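Local coordinates for mandelate racemase/muconate lactonizing enzyme-like protein (Roseovarius sp. TM1035, PDB 3RCY) that probably catalyses a magnesium-assisted reaction on a carboxylate substrate, as in other members of the mandelate racemase and muconate lactonizing enzyme branch of the enolase superfamily, at residues Arg77-Gly82 and Thr90-Phe95; Ile126-Tyr131 and Cys335-Thr340; Ser146-Ala151 and Cys193-Ala198. All blocks are in the same frame, centred on the assembly; numbering follows the deposited sequence.

Contact 1: Arg77-Gly82 and Thr90-Phe95; sequences RVYSSG and TAIGAF
Val78 faces the neighbouring helix with both of its methyls, and each finds a different surface. CG2 leans on the ring of Phe95, 3.7 Å from CD1, while CG1 sits between the Phe95 CB atom at 3.8 Å and the backbone at Ala91. The two side chains cross at a slant, and the methyl meets the ring obliquely. The Val78 torsion assigns the two methyls: CG1, anti to the backbone N (chi1 -178°), is turned to Phe95 CB and Ala91 O, and CG2, anti to the carbonyl carbon, is turned to the ring. Ile92 adds a further apolar group. Its CD1 methyl reaches back to Val78 CG1, 4.2 Å away, and touches Tyr79 at two places: CD1 lies 4.1 Å from the Tyr79 CA atom and approaches the edge of the phenol ring near its plane, 4.3 Å from the Tyr79 CD1 atom.

The next shell fixes these groups. Val58 and His62 of helix 48-63 also pack on Val78, so the valine sits between its own helix's two neighbours, 48-63 and 89-110, in the N-terminal capping domain. Tyr79 lies against Phe75, Gln85 and Pro87, and its OH is hydrogen-bonded to Asp241 of the second subunit; a bound ribofuranose is about 5 Å from its side chain. Helix 71-80 and helix 89-110 are thus two consecutive helices, joined by a loop, packed against each other in the cap.

Everything that meets between Arg77-Gly82 and Thr90-Phe95 is apolar or backbone, so shape and the burial of hydrocarbon hold the two helices together here, while the polar end of Tyr79 is spent on the subunit interface.

Contact 2: Ile126-Tyr131 and Cys335-Thr340; sequences IRAYTY and CESIET
Tyr129 lies across Glu336 on a shared face of the sheet, its ring over the backbone and its hydroxyl beside the carboxylate. The Glu336 CA atom stands over one ring face, 3.8 Å from the Tyr129 centroid and displaced toward the rim, a CH-pi contact. With Tyr129 CG set between its own backbone N and carbonyl carbon (chi1 80°), the ring folds over the next strand. The Glu336 chain runs extended beneath the phenol end, and its carboxylate plane is tilted 24° from the ring. Tyr131 comes from farther along, its CE1 atom 3.8 Å from Glu336 OE2, its ring turned 51° from the carboxylate; its side chain is also about 4 Å from the bound magnesium ion, which places this end of the contact at the active site.

Away from that face, Ile126 CG2 meets Cys335 SG at 3.8 Å. Between the strands runs a parallel ladder: Arg127 O takes Cys335 N at 2.8 Å, Cys335 O takes Tyr129 N, and Tyr129 O takes Ser337 N. Beyond the ladder, one water bridges Tyr131 N and Ser337 O, and another joins Thr130 OG1 to Glu339 N.

This pairing of strand 126-131 with strand 335-336 brings the first and last parallel strands of the enolase-type barrel together and closes it. Lys166 forms a salt bridge to Glu336 OE2, a hydrogen bond to Tyr129 OH and a cation-pi contact with Tyr131, while Leu312 N holds OE1. Each oxygen of the buried carboxylate thus has its own partner, which fixes how the group is turned.

Contact 3: Ser146-Ala151 and Cys193-Ala198; sequences SADMAA and CRKIRA
Two neighbouring helices on the outside of the C-terminal barrel domain, 147-159 and 183-200, meet here through alanines on one side and a lysine and an isoleucine on the other. Lys195 reaches over the start of the first helix: its CD atom lies 3.8 Å from the Ala147 CB atom, and NZ goes on to Asp148 OD1 at 2.8 Å, a salt bridge. The ammonium meets that oxygen from above the carboxylate plane, 38° out of it. The lysine chain is extended beyond CG, which carries NZ to the aspartate; Glu191, one turn earlier on the same helix, holds NZ as a second acid.

In this enolase-type barrel helix 147-159 lies between strands 126-131 and 164-167 in the chain, and helix 183-200 between strands 164-167 and 205-208. Measured on the short segments 147-151 and 193-198, the axes come within 8.6 Å at an angle of 26°. Small residues permit the close fit: Ala151 CB rests 3.7 Å from the carbonyl oxygen of Lys195. Deeper in, Ile196 turns CD1 to Ala150 CB at 4.0 Å and lays CG1 against the backbone of Ala151, while Val165, Phe167 and Leu206 of the barrel strands also pack on this isoleucine. At the first turn Ser146 is the N-cap, its OG accepting from Met149 N at 3.1 Å.

Contact 1 belongs to the N-terminal capping domain, whereas contacts 2 and 3 sit in the barrel, on the other side of the chain's centre. The centres of contacts 2 and 3 are about 19 Å apart, against about 43 Å between those of contacts 1 and 3. Contacts 1 and 2 are both buried, yet the first relies on apolar side chains and the second on backbone hydrogen bonds with a buried carboxylate. Contact 3, partly buried, grades from hydrocarbon next to the strands to a salt bridge at the rim. Strand 164-167 links the last two: Lys166 serves contact 2, while its neighbours Val165 and Phe167 pack on Ile196 of contact 3.

Contact 1: Arg77-Gly82 and Thr90-Phe95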
loop_
_atom_site.group_PDB
_atom_site.type_symbol
_atom_site.label_atom_id
_atom_site.label_comp_id
_atom_site.label_asym_id
_atom_site.label_seq_id
_atom_site.Cartn_x
_atom_site.Cartn_y
_atom_site.Cartn_z
ATOM N N ARG A 77 -22.137 -24.437 -14.761
ATOM C CA ARG A 77 -23.146 -25.266 -14.112
ATOM C C ARG A 77 -22.591 -25.966 -12.877
ATOM O O ARG A 77 -23.196 -25.907 -11.816
ATOM C CB ARG A 77 -23.680 -26.321 -15.078
ATOM C CG ARG A 77 -24.645 -25.816 -16.116
ATOM C CD ARG A 77 -25.016 -26.962 -17.041
ATOM N NE ARG A 77 -25.979 -26.573 -18.061
ATOM C CZ ARG A 77 -26.173 -27.233 -19.203
ATOM N NH1 ARG A 77 -25.454 -28.316 -19.490
ATOM N NH2 ARG A 77 -27.074 -26.795 -20.074
ATOM N N VAL A 78 -21.447 -26.634 -13.022
ATOM C CA VAL A 78 -20.863 -27.391 -11.911
ATOM C C VAL A 78 -20.323 -26.439 -10.838
ATOM O O VAL A 78 -20.548 -26.644 -9.648
ATOM C CB VAL A 78 -19.744 -28.370 -12.379
ATOM C CG1 VAL A 78 -19.205 -29.170 -11.205
ATOM C CG2 VAL A 78 -20.284 -29.311 -13.449
ATOM N N TYR A 79 -19.640 -25.387 -11.280
ATOM C CA TYR A 79 -19.093 -24.364 -10.387
ATOM C C TYR A 79 -20.167 -23.713 -9.518
ATOM O O TYR A 79 -19.909 -23.386 -8.351
ATOM C CB TYR A 79 -18.378 -23.294 -11.214
ATOM C CG TYR A 79 -17.605 -22.265 -10.424
ATOM C CD1 TYR A 79 -16.428 -22.606 -9.762
ATOM C CD2 TYR A 79 -18.025 -20.936 -10.384
ATOM C CE1 TYR A 79 -15.700 -21.661 -9.048
ATOM C CE2 TYR A 79 -17.295 -19.975 -9.677
ATOM C CZ TYR A 79 -16.133 -20.354 -9.018
ATOM O OH TYR A 79 -15.397 -19.422 -8.331
ATOM N N SER A 80 -21.364 -23.550 -10.088
ATOM C CA SER A 80 -22.480 -22.886 -9.420
ATOM C C SER A 80 -23.420 -23.847 -8.690
ATOM O O SER A 80 -24.339 -23.407 -7.971
ATOM C CB SER A 80 -23.297 -22.087 -10.447
ATOM O OG SER A 80 -22.468 -21.184 -11.168
ATOM N N SER A 81 -23.194 -25.146 -8.886
ATOM C CA SER A 81 -24.107 -26.190 -8.431
ATOM C C SER A 81 -24.577 -26.030 -6.988
ATOM O O SER A 81 -23.766 -25.910 -6.066
ATOM C CB SER A 81 -23.476 -27.574 -8.631
ATOM O OG SER A 81 -24.442 -28.604 -8.465
ATOM N N GLY A 82 -25.895 -26.050 -6.806
ATOM C CA GLY A 82 -26.507 -26.013 -5.476
ATOM C C GLY A 82 -26.352 -24.687 -4.754
ATOM O O GLY A 82 -26.293 -24.663 -3.529
ATOM N N THR A 90 -13.875 -31.003 -4.309
ATOM C CA THR A 90 -14.335 -32.339 -4.678
ATOM C C THR A 90 -15.171 -32.343 -5.967
ATOM O O THR A 90 -14.921 -33.156 -6.868
ATOM C CB THR A 90 -15.094 -32.997 -3.494
ATOM O OG1 THR A 90 -14.147 -33.442 -2.521
ATOM C CG2 THR A 90 -15.934 -34.192 -3.946
ATOM N N ALA A 91 -16.151 -31.445 -6.056
ATOM C CA ALA A 91 -17.026 -31.379 -7.237
ATOM C C ALA A 91 -16.279 -30.966 -8.511
ATOM O O ALA A 91 -16.573 -31.463 -9.600
ATOM C CB ALA A 91 -18.204 -30.436 -6.989
ATOM N N ILE A 92 -15.321 -30.052 -8.373
ATOM C CA ILE A 92 -14.537 -29.592 -9.527
ATOM C C ILE A 92 -13.519 -30.667 -9.937
ATOM O O ILE A 92 -13.213 -30.821 -11.126
ATOM C CB ILE A 92 -13.884 -28.205 -9.269
ATOM C CG1 ILE A 92 -14.960 -27.121 -9.059
ATOM C CG2 ILE A 92 -12.952 -27.807 -10.398
ATOM C CD1 ILE A 92 -15.881 -26.859 -10.271
ATOM N N GLY A 93 -13.027 -31.438 -8.962
ATOM C CA GLY A 93 -12.228 -32.634 -9.270
ATOM C C GLY A 93 -12.999 -33.590 -10.166
ATOM O O GLY A 93 -12.466 -34.112 -11.159
ATOM N N ALA A 94 -14.265 -33.816 -9.815
ATOM C CA ALA A 94 -15.164 -34.624 -10.634
ATOM C C ALA A 94 -15.320 -34.026 -12.033
ATOM O O ALA A 94 -15.062 -34.705 -13.037
ATOM C CB ALA A 94 -16.528 -34.791 -9.947
ATOM N N PHE A 95 -15.728 -32.758 -12.101
ATOM C CA PHE A 95 -15.873 -32.082 -13.390
ATOM C C PHE A 95 -14.619 -32.153 -14.269
ATOM O O PHE A 95 -14.730 -32.392 -15.476
ATOM C CB PHE A 95 -16.290 -30.614 -13.239
ATOM C CG PHE A 95 -16.309 -29.864 -14.551
ATOM C CD1 PHE A 95 -17.300 -30.122 -15.502
ATOM C CD2 PHE A 95 -15.314 -28.935 -14.861
ATOM C CE1 PHE A 95 -17.308 -29.452 -16.734
ATOM C CE2 PHE A 95 -15.321 -28.262 -16.090
ATOM C CZ PHE A 95 -16.324 -28.526 -17.027
#

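Contact 2: Ile126-Tyr131 and Cys335-Thr340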
loop_
_atom_site.group_PDB
_atom_site.type_symbol
_atom_site.label_atom_id
_atom_site.label_comp_id
_atom_site.label_asym_id
_atom_site.label_seq_id
_atom_site.Cartn_x
_atom_site.Cartn_y
_atom_site.Cartn_z
ATOM N N ILE A 126 8.245 -30.318 -25.762
ATOM C CA ILE A 126 7.946 -29.853 -24.414
ATOM C C ILE A 126 8.991 -30.399 -23.438
ATOM O O ILE A 126 9.231 -31.604 -23.380
ATOM C CB ILE A 126 6.522 -30.285 -23.988
ATOM C CG1 ILE A 126 5.477 -29.701 -24.959
ATOM C CG2 ILE A 126 6.242 -29.887 -22.540
ATOM C CD1 ILE A 126 4.155 -30.486 -25.022
ATOM N N ARG A 127 9.620 -29.504 -22.691
ATOM C CA ARG A 127 10.594 -29.887 -21.678
ATOM C C ARG A 127 9.920 -30.716 -20.583
ATOM O O ARG A 127 8.887 -30.313 -20.044
ATOM C CB ARG A 127 11.221 -28.634 -21.083
ATOM C CG ARG A 127 12.417 -28.884 -20.214
ATOM C CD ARG A 127 13.028 -27.556 -19.773
ATOM N NE ARG A 127 14.096 -27.778 -18.808
ATOM C CZ ARG A 127 14.638 -26.839 -18.040
ATOM N NH1 ARG A 127 14.206 -25.584 -18.100
ATOM N NH2 ARG A 127 15.610 -27.165 -17.198
ATOM N N ALA A 128 10.496 -31.876 -20.276
ATOM C CA ALA A 128 9.957 -32.760 -19.242
ATOM C C ALA A 128 10.865 -32.806 -18.022
ATOM O O ALA A 128 12.064 -32.517 -18.110
ATOM C CB ALA A 128 9.756 -34.183 -19.796
ATOM N N TYR A 129 10.295 -33.178 -16.883
ATOM C CA TYR A 129 11.107 -33.501 -15.711
ATOM C C TYR A 129 10.506 -34.674 -14.946
ATOM O O TYR A 129 9.354 -35.055 -15.175
ATOM C CB TYR A 129 11.269 -32.285 -14.791
ATOM C CG TYR A 129 10.103 -31.976 -13.858
ATOM C CD1 TYR A 129 9.112 -31.073 -14.237
ATOM C CD2 TYR A 129 10.019 -32.551 -12.579
ATOM C CE1 TYR A 129 8.062 -30.756 -13.389
ATOM C CE2 TYR A 129 8.963 -32.242 -11.716
ATOM C CZ TYR A 129 7.989 -31.338 -12.132
ATOM O OH TYR A 129 6.942 -31.009 -11.310
ATOM N N THR A 130 11.274 -35.210 -14.010
ATOM C CA THR A 130 10.790 -36.287 -13.156
ATOM C C THR A 130 11.286 -36.107 -11.725
ATOM O O THR A 130 12.299 -35.438 -11.499
ATOM C CB THR A 130 11.208 -37.685 -13.726
ATOM O OG1 THR A 130 10.724 -38.732 -12.876
ATOM C CG2 THR A 130 12.711 -37.804 -13.872
ATOM N N TYR A 131 10.556 -36.677 -10.766
ATOM C CA TYR A 131 11.097 -36.934 -9.436
ATOM C C TYR A 131 12.299 -37.859 -9.563
ATOM O O TYR A 131 12.405 -38.623 -10.525
ATOM C CB TYR A 131 10.080 -37.667 -8.563
ATOM C CG TYR A 131 9.213 -36.824 -7.667
ATOM C CD1 TYR A 131 7.820 -36.848 -7.811
ATOM C CD2 TYR A 131 9.764 -36.032 -6.659
ATOM C CE1 TYR A 131 6.994 -36.100 -6.987
ATOM C CE2 TYR A 131 8.943 -35.270 -5.817
ATOM C CZ TYR A 131 7.553 -35.313 -5.994
ATOM O OH TYR A 131 6.707 -34.569 -5.192
ATOM N N CYS A 335 6.910 -30.048 -18.102
ATOM C CA CYS A 335 5.848 -30.981 -17.706
ATOM C C CYS A 335 6.383 -32.094 -16.827
ATOM O O CYS A 335 7.255 -32.860 -17.245
ATOM C CB CYS A 335 5.169 -31.602 -18.933
ATOM S SG CYS A 335 3.916 -30.560 -19.666
ATOM N N GLU A 336 5.849 -32.187 -15.613
ATOM C CA GLU A 336 6.125 -33.315 -14.718
ATOM C C GLU A 336 5.729 -34.616 -15.413
ATOM O O GLU A 336 4.688 -34.679 -16.052
ATOM C CB GLU A 336 5.327 -33.140 -13.417
ATOM C CG GLU A 336 5.750 -34.043 -12.264
ATOM C CD GLU A 336 5.232 -33.550 -10.906
ATOM O OE1 GLU A 336 4.296 -32.719 -10.873
ATOM O OE2 GLU A 336 5.769 -33.996 -9.864
ATOM N N SER A 337 6.567 -35.643 -15.280
ATOM C CA SER A 337 6.342 -36.929 -15.930
ATOM C C SER A 337 6.746 -38.091 -15.021
ATOM O O SER A 337 7.617 -37.955 -14.152
ATOM C CB SER A 337 7.107 -37.000 -17.261
ATOM O OG SER A 337 6.829 -35.864 -18.076
ATOM N N ILE A 338 6.091 -39.231 -15.220
ATOM C CA ILE A 338 6.373 -40.436 -14.446
ATOM C C ILE A 338 6.547 -41.595 -15.420
ATOM O O ILE A 338 5.623 -41.942 -16.175
ATOM C CB ILE A 338 5.245 -40.766 -13.422
ATOM C CG1 ILE A 338 4.925 -39.548 -12.539
ATOM C CG2 ILE A 338 5.648 -41.986 -12.561
ATOM C CD1 ILE A 338 3.725 -39.742 -11.595
ATOM N N GLU A 339 7.740 -42.179 -15.418
ATOM C CA GLU A 339 8.048 -43.276 -16.323
ATOM C C GLU A 339 7.949 -44.614 -15.598
ATOM O O GLU A 339 8.835 -44.963 -14.821
ATOM C CB GLU A 339 9.448 -43.089 -16.913
ATOM C CG GLU A 339 9.707 -43.852 -18.199
ATOM C CD GLU A 339 11.192 -43.944 -18.548
ATOM O OE1 GLU A 339 12.004 -43.212 -17.930
ATOM O OE2 GLU A 339 11.546 -44.755 -19.437
ATOM N N THR A 340 6.866 -45.350 -15.843
ATOM C CA THR A 340 6.713 -46.711 -15.311
ATOM C C THR A 340 6.117 -47.597 -16.392
ATOM O O THR A 340 5.451 -47.088 -17.301
ATOM C CB THR A 340 5.812 -46.793 -14.032
ATOM O OG1 THR A 340 4.435 -46.614 -14.388
ATOM C CG2 THR A 340 6.223 -45.767 -12.974
HETATM O O HOH W 1 10.029 -40.861 -14.270
HETATM O O HOH W 2 7.914 -37.854 -11.484
#

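Contact 3: Ser146-Ala151 and Cys193-Ala198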
loop_
_atom_site.group_PDB
_atom_site.type_symbol
_atom_site.label_atom_id
_atom_site.label_comp_id
_atom_site.label_asym_id
_atom_site.label_seq_id
_atom_site.Cartn_x
_atom_site.Cartn_y
_atom_site.Cartn_z
ATOM N N SER A 146 18.496 -40.581 1.655
ATOM C CA SER A 146 19.880 -40.757 1.228
ATOM C C SER A 146 20.271 -39.800 0.094
ATOM O O SER A 146 19.851 -39.991 -1.049
ATOM C CB SER A 146 20.118 -42.200 0.777
ATOM O OG SER A 146 21.442 -42.347 0.294
ATOM N N ALA A 147 21.086 -38.791 0.405
ATOM C CA ALA A 147 21.593 -37.865 -0.619
ATOM C C ALA A 147 22.445 -38.594 -1.652
ATOM O O ALA A 147 22.333 -38.333 -2.847
ATOM C CB ALA A 147 22.377 -36.718 0.019
ATOM N N ASP A 148 23.289 -39.512 -1.181
ATOM C CA ASP A 148 24.112 -40.354 -2.051
ATOM C C ASP A 148 23.286 -41.087 -3.112
ATOM O O ASP A 148 23.614 -41.031 -4.297
ATOM C CB ASP A 148 24.945 -41.348 -1.223
ATOM C CG ASP A 148 26.167 -40.700 -0.575
ATOM O OD1 ASP A 148 26.433 -39.508 -0.819
ATOM O OD2 ASP A 148 26.884 -41.391 0.176
ATOM N N MET A 149 22.216 -41.759 -2.685
ATOM C CA MET A 149 21.347 -42.491 -3.613
ATOM C C MET A 149 20.590 -41.553 -4.549
ATOM O O MET A 149 20.489 -41.820 -5.742
ATOM C CB MET A 149 20.371 -43.400 -2.863
ATOM C CG MET A 149 21.033 -44.573 -2.125
ATOM S SD MET A 149 19.797 -45.644 -1.357
ATOM C CE MET A 149 20.668 -46.108 0.144
ATOM N N ALA A 150 20.070 -40.452 -4.007
ATOM C CA ALA A 150 19.417 -39.440 -4.829
ATOM C C ALA A 150 20.357 -38.933 -5.931
ATOM O O ALA A 150 19.945 -38.802 -7.076
ATOM C CB ALA A 150 18.910 -38.282 -3.966
ATOM N N ALA A 151 21.617 -38.667 -5.584
ATOM C CA ALA A 151 22.588 -38.210 -6.574
ATOM C C ALA A 151 22.810 -39.243 -7.690
ATOM O O ALA A 151 22.963 -38.865 -8.850
ATOM C CB ALA A 151 23.908 -37.814 -5.913
ATOM N N CYS A 193 20.998 -31.004 -2.106
ATOM C CA CYS A 193 21.286 -30.008 -3.135
ATOM C C CYS A 193 22.754 -30.036 -3.542
ATOM O O CYS A 193 23.062 -30.016 -4.730
ATOM C CB CYS A 193 20.890 -28.599 -2.679
ATOM S SG CYS A 193 19.109 -28.319 -2.605
ATOM N N ARG A 194 23.649 -30.094 -2.557
ATOM C CA ARG A 194 25.091 -30.112 -2.821
ATOM C C ARG A 194 25.494 -31.329 -3.669
ATOM O O ARG A 194 26.186 -31.185 -4.684
ATOM C CB ARG A 194 25.892 -30.070 -1.501
ATOM C CG ARG A 194 27.419 -30.159 -1.676
ATOM C CD ARG A 194 28.193 -30.009 -0.353
ATOM N NE ARG A 194 27.773 -30.938 0.705
ATOM C CZ ARG A 194 28.295 -32.151 0.912
ATOM N NH1 ARG A 194 29.268 -32.614 0.129
ATOM N NH2 ARG A 194 27.845 -32.906 1.911
ATOM N N LYS A 195 25.052 -32.516 -3.249
ATOM C CA LYS A 195 25.422 -33.761 -3.928
ATOM C C LYS A 195 24.750 -33.925 -5.294
ATOM O O LYS A 195 25.369 -34.424 -6.240
ATOM C CB LYS A 195 25.185 -34.979 -3.025
ATOM C CG LYS A 195 26.149 -35.004 -1.834
ATOM C CD LYS A 195 26.035 -36.259 -0.998
ATOM C CE LYS A 195 27.070 -36.219 0.117
ATOM N NZ LYS A 195 26.969 -37.395 1.013
ATOM N N ILE A 196 23.493 -33.497 -5.397
ATOM C CA ILE A 196 22.785 -33.551 -6.678
ATOM C C ILE A 196 23.376 -32.540 -7.671
ATOM O O ILE A 196 23.594 -32.879 -8.835
ATOM C CB ILE A 196 21.240 -33.417 -6.514
ATOM C CG1 ILE A 196 20.685 -34.631 -5.755
ATOM C CG2 ILE A 196 20.538 -33.302 -7.880
ATOM C CD1 ILE A 196 19.289 -34.428 -5.139
ATOM N N ARG A 197 23.669 -31.324 -7.207
ATOM C CA ARG A 197 24.345 -30.328 -8.056
ATOM C C ARG A 197 25.713 -30.846 -8.516
ATOM O O ARG A 197 26.078 -30.698 -9.682
ATOM C CB ARG A 197 24.476 -28.969 -7.346
ATOM C CG ARG A 197 25.327 -27.913 -8.096
ATOM C CD ARG A 197 24.707 -27.542 -9.442
ATOM N NE ARG A 197 23.487 -26.766 -9.248
ATOM C CZ ARG A 197 22.471 -26.710 -10.106
ATOM N NH1 ARG A 197 21.415 -25.960 -9.816
ATOM N NH2 ARG A 197 22.500 -27.403 -11.243
ATOM N N ALA A 198 26.459 -31.474 -7.609
ATOM C CA ALA A 198 27.762 -32.037 -7.976
ATOM C C ALA A 198 27.618 -33.143 -9.033
ATOM O O ALA A 198 28.467 -33.269 -9.912
ATOM C CB ALA A 198 28.509 -32.540 -6.746
#